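Local coordinates for TRAP dicarboxylate transporter, DctP subunit (Anaerococcus prevoti, PDB 4N91), which binds D-glucuronate in either anomeric form and probably delivers it to a TRAP transporter as its extracytoplasmic solute-binding subunit, at residues D79-T84 and E100-V105; E107-P112 and H123-P128; G142-T147 and E257-F262. One frame throughout, in Å; residues are numbered along the deposited sequence.

Interaction 1. Residues D79-T84 and E100-V105; sequences DMVQLT and ETFNDV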
loop_
_atom_site.group_PDB
_atom_site.type_symbol
_atom_site.label_atom_id
_atom_site.label_comp_id
_atom_site.label_asym_id
_atom_site.label_seq_id
_atom_site.Cartn_x
_atom_site.Cartn_y
_atom_site.Cartn_z
ATOM N N ASP A 79 10.073 -10.531 -0.399
ATOM C CA ASP A 79 11.534 -10.727 -0.242
ATOM C C ASP A 79 12.045 -9.680 0.799
ATOM O O ASP A 79 12.733 -10.009 1.775
ATOM C CB ASP A 79 12.323 -10.455 -1.568
ATOM C CG ASP A 79 12.240 -11.584 -2.642
ATOM O OD1 ASP A 79 11.778 -12.722 -2.354
ATOM O OD2 ASP A 79 12.668 -11.297 -3.828
HETATM N N MSE A 80 11.698 -8.414 0.565
HETATM C CA MSE A 80 12.232 -7.305 1.365
HETATM C C MSE A 80 11.747 -7.336 2.809
HETATM O O MSE A 80 12.520 -7.030 3.715
HETATM C CB MSE A 80 11.892 -5.953 0.724
HETATM C CG MSE A 80 12.631 -5.731 -0.557
HETATM SE SE MSE A 80 12.433 -3.880 -1.193
HETATM C CE MSE A 80 10.658 -4.060 -2.007
ATOM N N VAL A 81 10.486 -7.679 3.039
ATOM C CA VAL A 81 9.982 -7.750 4.410
ATOM C C VAL A 81 10.800 -8.801 5.178
ATOM O O VAL A 81 11.201 -8.571 6.334
ATOM C CB VAL A 81 8.503 -8.073 4.474
ATOM C CG1 VAL A 81 8.040 -8.284 5.929
ATOM C CG2 VAL A 81 7.695 -6.957 3.836
ATOM N N GLN A 82 11.071 -9.937 4.531
ATOM C CA GLN A 82 11.851 -10.988 5.176
ATOM C C GLN A 82 13.295 -10.561 5.445
ATOM O O GLN A 82 13.855 -10.901 6.496
ATOM C CB GLN A 82 11.768 -12.299 4.367
ATOM C CG GLN A 82 10.360 -12.877 4.378
ATOM C CD GLN A 82 10.211 -14.091 3.493
ATOM O OE1 GLN A 82 10.064 -15.219 3.982
ATOM N NE2 GLN A 82 10.243 -13.871 2.176
ATOM N N LEU A 83 13.890 -9.794 4.538
ATOM C CA LEU A 83 15.232 -9.260 4.748
ATOM C C LEU A 83 15.225 -8.235 5.878
ATOM O O LEU A 83 16.232 -8.053 6.569
ATOM C CB LEU A 83 15.778 -8.606 3.493
ATOM C CG LEU A 83 16.038 -9.552 2.320
ATOM C CD1 LEU A 83 16.485 -8.738 1.100
ATOM C CD2 LEU A 83 17.081 -10.600 2.712
ATOM N N THR A 84 14.098 -7.559 6.056
ATOM C CA THR A 84 13.991 -6.563 7.141
ATOM C C THR A 84 13.864 -7.277 8.481
ATOM O O THR A 84 14.425 -6.837 9.488
ATOM C CB THR A 84 12.803 -5.614 6.905
ATOM O OG1 THR A 84 12.970 -4.969 5.634
ATOM C CG2 THR A 84 12.726 -4.568 7.999
ATOM N N GLU A 100 -0.547 -8.365 6.816
ATOM C CA GLU A 100 -1.503 -9.204 7.536
ATOM C C GLU A 100 -1.082 -10.663 7.648
ATOM O O GLU A 100 -1.585 -11.364 8.492
ATOM C CB GLU A 100 -2.897 -9.099 6.906
ATOM C CG GLU A 100 -2.993 -9.673 5.513
ATOM C CD GLU A 100 -4.392 -9.580 4.903
ATOM O OE1 GLU A 100 -5.240 -8.784 5.389
ATOM O OE2 GLU A 100 -4.627 -10.309 3.915
ATOM N N THR A 101 -0.161 -11.116 6.803
ATOM C CA THR A 101 0.338 -12.481 6.883
ATOM C C THR A 101 1.461 -12.606 7.918
ATOM O O THR A 101 1.840 -13.705 8.276
ATOM C CB THR A 101 0.810 -13.025 5.503
ATOM O OG1 THR A 101 1.928 -12.273 5.015
ATOM C CG2 THR A 101 -0.320 -12.959 4.491
ATOM N N PHE A 102 1.957 -11.473 8.403
ATOM C CA PHE A 102 2.975 -11.447 9.446
ATOM C C PHE A 102 2.356 -11.257 10.825
ATOM O O PHE A 102 2.881 -11.766 11.813
ATOM C CB PHE A 102 4.031 -10.359 9.155
ATOM C CG PHE A 102 4.867 -10.672 7.954
ATOM C CD1 PHE A 102 4.399 -10.392 6.682
ATOM C CD2 PHE A 102 6.090 -11.310 8.085
ATOM C CE1 PHE A 102 5.159 -10.724 5.557
ATOM C CE2 PHE A 102 6.843 -11.637 6.967
ATOM C CZ PHE A 102 6.379 -11.337 5.714
ATOM N N ASN A 103 1.257 -10.520 10.889
ATOM C CA ASN A 103 0.447 -10.409 12.106
ATOM C C ASN A 103 -0.953 -10.017 11.689
ATOM O O ASN A 103 -1.139 -9.090 10.899
ATOM C CB ASN A 103 1.006 -9.378 13.074
ATOM C CG ASN A 103 0.350 -9.421 14.444
ATOM O OD1 ASN A 103 -0.802 -9.025 14.625
ATOM N ND2 ASN A 103 1.103 -9.881 15.432
ATOM N N ASP A 104 -1.951 -10.713 12.224
ATOM C CA ASP A 104 -3.315 -10.514 11.759
ATOM C C ASP A 104 -3.910 -9.136 12.061
ATOM O O ASP A 104 -4.885 -8.752 11.430
ATOM C CB ASP A 104 -4.249 -11.617 12.284
ATOM C CG ASP A 104 -4.471 -11.570 13.793
ATOM O OD1 ASP A 104 -4.142 -10.576 14.480
ATOM O OD2 ASP A 104 -5.027 -12.566 14.313
ATOM N N VAL A 105 -3.361 -8.391 13.017
ATOM C CA VAL A 105 -3.959 -7.109 13.337
ATOM C C VAL A 105 -3.825 -6.104 12.182
ATOM O O VAL A 105 -4.605 -5.156 12.089
ATOM C CB VAL A 105 -3.429 -6.514 14.651
ATOM C CG1 VAL A 105 -2.110 -5.814 14.453
ATOM C CG2 VAL A 105 -4.455 -5.550 15.230
#

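Interaction 2. Residues E107-P112 and H123-P128; sequences EIFNLP and HVMDDP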
loop_
_atom_site.group_PDB
_atom_site.type_symbol
_atom_site.label_atom_id
_atom_site.label_comp_id
_atom_site.label_asym_id
_atom_site.label_seq_id
_atom_site.Cartn_x
_atom_site.Cartn_y
_atom_site.Cartn_z
ATOM N N GLU A 107 -4.755 -6.541 9.360
ATOM C CA GLU A 107 -5.981 -6.752 8.584
ATOM C C GLU A 107 -6.893 -5.558 8.600
ATOM O O GLU A 107 -7.675 -5.382 7.681
ATOM C CB GLU A 107 -6.806 -7.889 9.207
ATOM C CG GLU A 107 -6.367 -9.242 8.844
ATOM C CD GLU A 107 -7.071 -10.311 9.650
ATOM O OE1 GLU A 107 -7.617 -10.035 10.773
ATOM O OE2 GLU A 107 -7.045 -11.454 9.162
ATOM N N ILE A 108 -6.861 -4.787 9.681
ATOM C CA ILE A 108 -7.802 -3.677 9.837
ATOM C C ILE A 108 -7.831 -2.737 8.620
ATOM O O ILE A 108 -8.911 -2.375 8.127
ATOM C CB ILE A 108 -7.545 -2.894 11.161
ATOM C CG1 ILE A 108 -8.574 -1.781 11.359
ATOM C CG2 ILE A 108 -6.140 -2.302 11.228
ATOM C CD1 ILE A 108 -9.953 -2.258 11.555
ATOM N N PHE A 109 -6.660 -2.348 8.136
ATOM C CA PHE A 109 -6.610 -1.381 7.023
ATOM C C PHE A 109 -6.778 -2.028 5.642
ATOM O O PHE A 109 -6.742 -1.333 4.629
ATOM C CB PHE A 109 -5.325 -0.561 7.041
ATOM C CG PHE A 109 -5.072 0.155 8.329
ATOM C CD1 PHE A 109 -6.057 0.923 8.929
ATOM C CD2 PHE A 109 -3.843 0.061 8.951
ATOM C CE1 PHE A 109 -5.798 1.572 10.116
ATOM C CE2 PHE A 109 -3.596 0.715 10.146
ATOM C CZ PHE A 109 -4.575 1.448 10.728
ATOM N N ASN A 110 -6.949 -3.340 5.600
ATOM C CA ASN A 110 -7.232 -4.055 4.344
ATOM C C ASN A 110 -8.718 -4.287 4.096
ATOM O O ASN A 110 -9.098 -4.833 3.058
ATOM C CB ASN A 110 -6.495 -5.392 4.317
ATOM C CG ASN A 110 -4.995 -5.208 4.320
ATOM O OD1 ASN A 110 -4.501 -4.188 3.834
ATOM N ND2 ASN A 110 -4.272 -6.152 4.910
ATOM N N LEU A 111 -9.566 -3.854 5.022
ATOM C CA LEU A 111 -11.005 -4.036 4.865
ATOM C C LEU A 111 -11.520 -3.190 3.701
ATOM O O LEU A 111 -11.197 -2.022 3.603
ATOM C CB LEU A 111 -11.741 -3.637 6.147
ATOM C CG LEU A 111 -11.452 -4.507 7.374
ATOM C CD1 LEU A 111 -12.160 -3.949 8.614
ATOM C CD2 LEU A 111 -11.881 -5.934 7.096
ATOM N N PRO A 112 -12.338 -3.776 2.822
ATOM C CA PRO A 112 -12.942 -3.006 1.736
ATOM C C PRO A 112 -13.971 -2.001 2.237
ATOM O O PRO A 112 -14.684 -2.262 3.227
ATOM C CB PRO A 112 -13.645 -4.073 0.890
ATOM C CG PRO A 112 -13.120 -5.379 1.367
ATOM C CD PRO A 112 -12.721 -5.194 2.777
ATOM N N HIS A 123 -6.634 11.085 8.254
ATOM C CA HIS A 123 -6.696 11.414 9.668
ATOM C C HIS A 123 -6.529 10.173 10.526
ATOM O O HIS A 123 -5.901 10.235 11.575
ATOM C CB HIS A 123 -7.996 12.134 10.007
ATOM C CG HIS A 123 -7.956 13.594 9.691
ATOM N ND1 HIS A 123 -8.348 14.107 8.471
ATOM C CD2 HIS A 123 -7.522 14.648 10.423
ATOM C CE1 HIS A 123 -8.186 15.420 8.478
ATOM N NE2 HIS A 123 -7.683 15.771 9.649
ATOM N N VAL A 124 -7.096 9.057 10.075
ATOM C CA VAL A 124 -6.894 7.783 10.745
ATOM C C VAL A 124 -5.418 7.398 10.803
ATOM O O VAL A 124 -4.913 7.065 11.874
ATOM C CB VAL A 124 -7.743 6.651 10.106
ATOM C CG1 VAL A 124 -7.269 5.270 10.561
ATOM C CG2 VAL A 124 -9.214 6.850 10.465
HETATM N N MSE A 125 -4.715 7.475 9.672
HETATM C CA MSE A 125 -3.332 7.029 9.584
HETATM C C MSE A 125 -2.410 7.964 10.367
HETATM O O MSE A 125 -1.308 7.562 10.750
HETATM C CB MSE A 125 -2.889 6.949 8.112
HETATM C CG MSE A 125 -3.676 5.963 7.275
HETATM SE SE MSE A 125 -3.805 4.168 8.059
HETATM C CE MSE A 125 -1.877 3.743 8.221
ATOM N N ASP A 126 -2.865 9.199 10.597
ATOM C CA ASP A 126 -2.085 10.187 11.334
ATOM C C ASP A 126 -2.423 10.169 12.840
ATOM O O ASP A 126 -1.869 10.942 13.598
ATOM C CB ASP A 126 -2.331 11.594 10.786
ATOM C CG ASP A 126 -1.591 11.860 9.493
ATOM O OD1 ASP A 126 -0.589 11.160 9.216
ATOM O OD2 ASP A 126 -2.001 12.783 8.770
ATOM N N ASP A 127 -3.345 9.307 13.246
ATOM C CA ASP A 127 -3.738 9.219 14.658
ATOM C C ASP A 127 -2.903 8.151 15.368
ATOM O O ASP A 127 -3.101 6.961 15.168
ATOM C CB ASP A 127 -5.224 8.897 14.773
ATOM C CG ASP A 127 -5.746 8.975 16.225
ATOM O OD1 ASP A 127 -4.953 8.852 17.176
ATOM O OD2 ASP A 127 -6.964 9.136 16.404
ATOM N N PRO A 128 -1.969 8.578 16.228
ATOM C CA PRO A 128 -1.068 7.622 16.866
ATOM C C PRO A 128 -1.810 6.613 17.741
ATOM O O PRO A 128 -1.320 5.515 17.941
ATOM C CB PRO A 128 -0.168 8.504 17.745
ATOM C CG PRO A 128 -0.430 9.896 17.327
ATOM C CD PRO A 128 -1.795 9.939 16.753
#

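Interaction 3. Residues G142-T147 and E257-F262; sequences GFEGVT and EDRKVF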
loop_
_atom_site.group_PDB
_atom_site.type_symbol
_atom_site.label_atom_id
_atom_site.label_comp_id
_atom_site.label_asym_id
_atom_site.label_seq_id
_atom_site.Cartn_x
_atom_site.Cartn_y
_atom_site.Cartn_z
ATOM N N GLY A 142 10.365 -9.153 14.153
ATOM C CA GLY A 142 11.597 -8.522 13.743
ATOM C C GLY A 142 11.475 -7.105 13.186
ATOM O O GLY A 142 12.482 -6.502 12.857
ATOM N N PHE A 143 10.265 -6.567 13.105
ATOM C CA PHE A 143 10.107 -5.210 12.582
ATOM C C PHE A 143 8.964 -4.417 13.209
ATOM O O PHE A 143 8.056 -4.965 13.847
ATOM C CB PHE A 143 9.944 -5.252 11.053
ATOM C CG PHE A 143 8.693 -5.945 10.570
ATOM C CD1 PHE A 143 7.495 -5.262 10.441
ATOM C CD2 PHE A 143 8.733 -7.283 10.186
ATOM C CE1 PHE A 143 6.348 -5.900 9.971
ATOM C CE2 PHE A 143 7.601 -7.932 9.722
ATOM C CZ PHE A 143 6.411 -7.249 9.592
ATOM N N GLU A 144 9.010 -3.103 13.023
ATOM C CA GLU A 144 7.891 -2.268 13.403
ATOM C C GLU A 144 7.671 -1.183 12.370
ATOM O O GLU A 144 8.614 -0.741 11.685
ATOM C CB GLU A 144 8.064 -1.699 14.800
ATOM C CG GLU A 144 8.974 -0.543 14.931
ATOM C CD GLU A 144 9.074 -0.047 16.384
ATOM O OE1 GLU A 144 8.204 -0.374 17.221
ATOM O OE2 GLU A 144 10.047 0.653 16.690
ATOM N N GLY A 145 6.411 -0.781 12.244
ATOM C CA GLY A 145 6.041 0.322 11.369
ATOM C C GLY A 145 6.491 1.617 11.995
ATOM O O GLY A 145 6.386 1.800 13.210
ATOM N N VAL A 146 7.010 2.516 11.164
ATOM C CA VAL A 146 7.450 3.817 11.640
ATOM C C VAL A 146 6.682 4.992 11.031
ATOM O O VAL A 146 6.612 6.072 11.650
ATOM C CB VAL A 146 8.967 4.027 11.443
ATOM C CG1 VAL A 146 9.751 3.027 12.313
ATOM C CG2 VAL A 146 9.356 3.977 9.964
ATOM N N THR A 147 6.080 4.760 9.867
ATOM C CA THR A 147 5.178 5.728 9.251
ATOM C C THR A 147 4.425 5.043 8.119
ATOM O O THR A 147 4.636 3.854 7.867
ATOM C CB THR A 147 5.910 7.021 8.771
ATOM O OG1 THR A 147 4.943 8.032 8.444
ATOM C CG2 THR A 147 6.783 6.757 7.592
ATOM N N GLU A 257 20.115 10.188 20.462
ATOM C CA GLU A 257 20.163 11.366 19.617
ATOM C C GLU A 257 20.018 10.965 18.166
ATOM O O GLU A 257 19.395 11.677 17.383
ATOM C CB GLU A 257 21.459 12.139 19.827
ATOM C CG GLU A 257 21.415 13.046 21.052
ATOM C CD GLU A 257 20.385 14.167 20.910
ATOM O OE1 GLU A 257 20.510 14.974 19.959
ATOM O OE2 GLU A 257 19.449 14.233 21.740
ATOM N N ASP A 258 20.589 9.821 17.813
ATOM C CA ASP A 258 20.452 9.310 16.456
ATOM C C ASP A 258 19.004 8.912 16.165
ATOM O O ASP A 258 18.476 9.190 15.085
ATOM C CB ASP A 258 21.364 8.113 16.241
ATOM C CG ASP A 258 22.824 8.476 16.316
ATOM O OD1 ASP A 258 23.128 9.608 16.733
ATOM O OD2 ASP A 258 23.668 7.631 15.961
ATOM N N ARG A 259 18.375 8.242 17.122
ATOM C CA ARG A 259 16.984 7.820 16.994
ATOM C C ARG A 259 16.090 9.030 16.762
ATOM O O ARG A 259 15.151 8.973 15.978
ATOM C CB ARG A 259 16.520 7.083 18.247
ATOM C CG ARG A 259 15.051 6.683 18.233
ATOM C CD ARG A 259 14.757 5.715 17.090
ATOM N NE ARG A 259 13.342 5.356 17.019
ATOM C CZ ARG A 259 12.758 4.434 17.782
ATOM N NH1 ARG A 259 13.464 3.753 18.678
ATOM N NH2 ARG A 259 11.462 4.183 17.636
ATOM N N LYS A 260 16.373 10.127 17.450
ATOM C CA LYS A 260 15.553 11.318 17.285
ATOM C C LYS A 260 15.631 11.833 15.844
ATOM O O LYS A 260 14.622 12.231 15.254
ATOM C CB LYS A 260 15.954 12.393 18.293
ATOM C CG LYS A 260 15.432 12.058 19.675
ATOM C CD LYS A 260 16.050 12.925 20.743
ATOM C CE LYS A 260 15.305 12.772 22.051
ATOM N NZ LYS A 260 16.117 13.286 23.181
ATOM N N VAL A 261 16.824 11.777 15.264
ATOM C CA VAL A 261 17.015 12.240 13.897
ATOM C C VAL A 261 16.320 11.299 12.915
ATOM O O VAL A 261 15.633 11.749 11.997
ATOM C CB VAL A 261 18.497 12.393 13.542
ATOM C CG1 VAL A 261 18.659 12.676 12.061
ATOM C CG2 VAL A 261 19.139 13.510 14.408
ATOM N N PHE A 262 16.486 9.993 13.093
ATOM C CA PHE A 262 15.765 9.066 12.219
ATOM C C PHE A 262 14.260 9.252 12.313
ATOM O O PHE A 262 13.569 9.206 11.283
ATOM C CB PHE A 262 16.148 7.610 12.500
ATOM C CG PHE A 262 17.380 7.184 11.791
ATOM C CD1 PHE A 262 17.306 6.618 10.541
ATOM C CD2 PHE A 262 18.626 7.369 12.364
ATOM C CE1 PHE A 262 18.446 6.225 9.891
ATOM C CE2 PHE A 262 19.764 6.982 11.707
ATOM C CZ PHE A 262 19.677 6.426 10.473
HETATM O O HOH W 1 9.846 1.912 18.993
#

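Interaction 1. Residues D79-T84 and E100-V105
Val81 on helix 77-86 and Phe102, in the loop after helix 96-99, meet methyl to ring. From Phe102, CB leads away from the loop toward the helix, and CG sits anti to the carbonyl carbon (chi1 -68°), which swings the ring out to meet Val81 coming from the opposite direction. CE1 and CE2 of Phe102 lie 3.8 Å and 3.7 Å from CG1 of Val81. At the far end Phe102 CZ makes the tightest approach, 3.5 Å from Val81 CG1, and also lies 4.1 Å from Val81 CB. The methyl therefore stands over one face, displaced toward the CZ rim: a CH-pi contact, with CG1 22° off the ring normal. In the alpha/beta fold of a periplasmic binding protein, this contact pins a connecting loop against a helix packed on the five-stranded sheet, where Val81 also touches Ala94 of strand 91-95. Gln77, a glucuronate-binding residue, lies one turn earlier on the same helix. Near the plane of the ring, at its edge, CG of Gln82 comes to 4.5 Å from Phe102 CZ, and Ile78 and Gln85 touch the ring too. With an alanine in place of Phe102, a gap would probably open beside Val81 CG1, and the ring's contacts with Ile78 and Gln85 would go. Just beyond, Asn103 OD1 accepts the backbone N of Val105, closing an Asx turn.

Interaction 2. Residues E107-P112 and H123-P128
Selenium of Met125, a selenomethionine, sits squarely over one face of the Phe109 ring, its SE 3.8 Å from the centroid and only 8° off the ring normal. SE is almost equally far from the ring carbons, 3.9 Å from both Phe109 CE1 and Phe109 CZ, so it rests over the middle of the ring. The terminal methyl continues past it, with Met125 CE 4.0 Å from Phe109 CE2. What brings the selenium there is a chain bent at chi2 (-51°) and chi3 (-58°): its CB does not point straight at 107-112, and the bends bring the end of the side chain nearer. Val124, the preceding residue, adds a methyl at an oblique angle, its CG1 4.0 Å from Phe109 CE1. On the opposite face of the ring lies CG2 of the neighbouring Ile108, 3.8 Å above the plane over its centre, so the phenyl is clamped between a branched aliphatic and the selenium. Farther out, Ile130 and Val131 of helix 128-135 touch Phe109, and Pro241 packs on both Phe109 and Met125. Ile328 of helix 322-334 touches Ile108 and Val124 alike. Asp127 is the N-cap of the next helix, its OD1 accepting the backbone N of Glu129. The whole is a Met-aromatic contact in a buried apolar core, where the end of helix 118-125 is packed onto the loop that precedes it.

Interaction 3. Residues G142-T147 and E257-F262
Charge is what brings Glu144 and Arg259 together, joining strand 143-149 to the first turns of the long helix 256-290. The direct salt bridge is a long one, 3.9 Å from Glu144 OE2 to Arg259 NH2. The two side chains reach for each other from opposite directions, but the carboxylate and guanidinium planes are turned 59° apart and OE2 lies well out of the guanidinium plane, so no N-H points at it and the attraction is purely electrostatic. Arg259 gets there by a bend at chi2 (62°), which carries its end closer to the strand than its CB direction alone would suggest, while Glu144 stays extended beyond CG.

The hydrogen bonding runs through water. One molecule donates a hydrogen bond to Glu144 OE2 at 2.6 Å and accepts from Arg259 NH2 at 3.1 Å, lying in the guanidinium plane at its edge, the very place the carboxylate misses.

Stronger charge partners sit outside this pair. Glu144 OE1 is salt-bridged to Arg139, and Arg259 gives NE to Asp263 and NH1 to Glu252. The carboxylates of Glu252 and Glu144 also come close to one another, with Arg259 facing both.

Apolar support comes from Leu251 of helix 248-253, which touches Glu144, Val146 and Arg259.

Such chemistry implies a loose, solvent-mediated tie between an edge strand of the five-stranded sheet and a helix: a link in a wider charge network, in which the arginine probably eases the crowding of the two acidic groups.

Overall arrangement
The three contacts come in series along the chain. Strand 143-149 of interaction 3 edges the five-stranded sheet, and helix 77-86 of interaction 1 packs on its strand 91-95; interaction 2 joins the loop before helix 118-125 to the end of that helix. Centres are about 17 Å apart for interactions 1 and 2 and for 1 and 3, and about 20 Å for 2 and 3. Interaction 1 touches both others: Glu100 OE1 lies 2.8 Å from Asn110 ND2, a probable hydrogen bond, and Phe143 packs on Val81, Phe102 and Thr84. Interactions 1 and 2 probably belong to the framework behind the glucuronate pocket, which none of their touching residues lines; interaction 3 is remote.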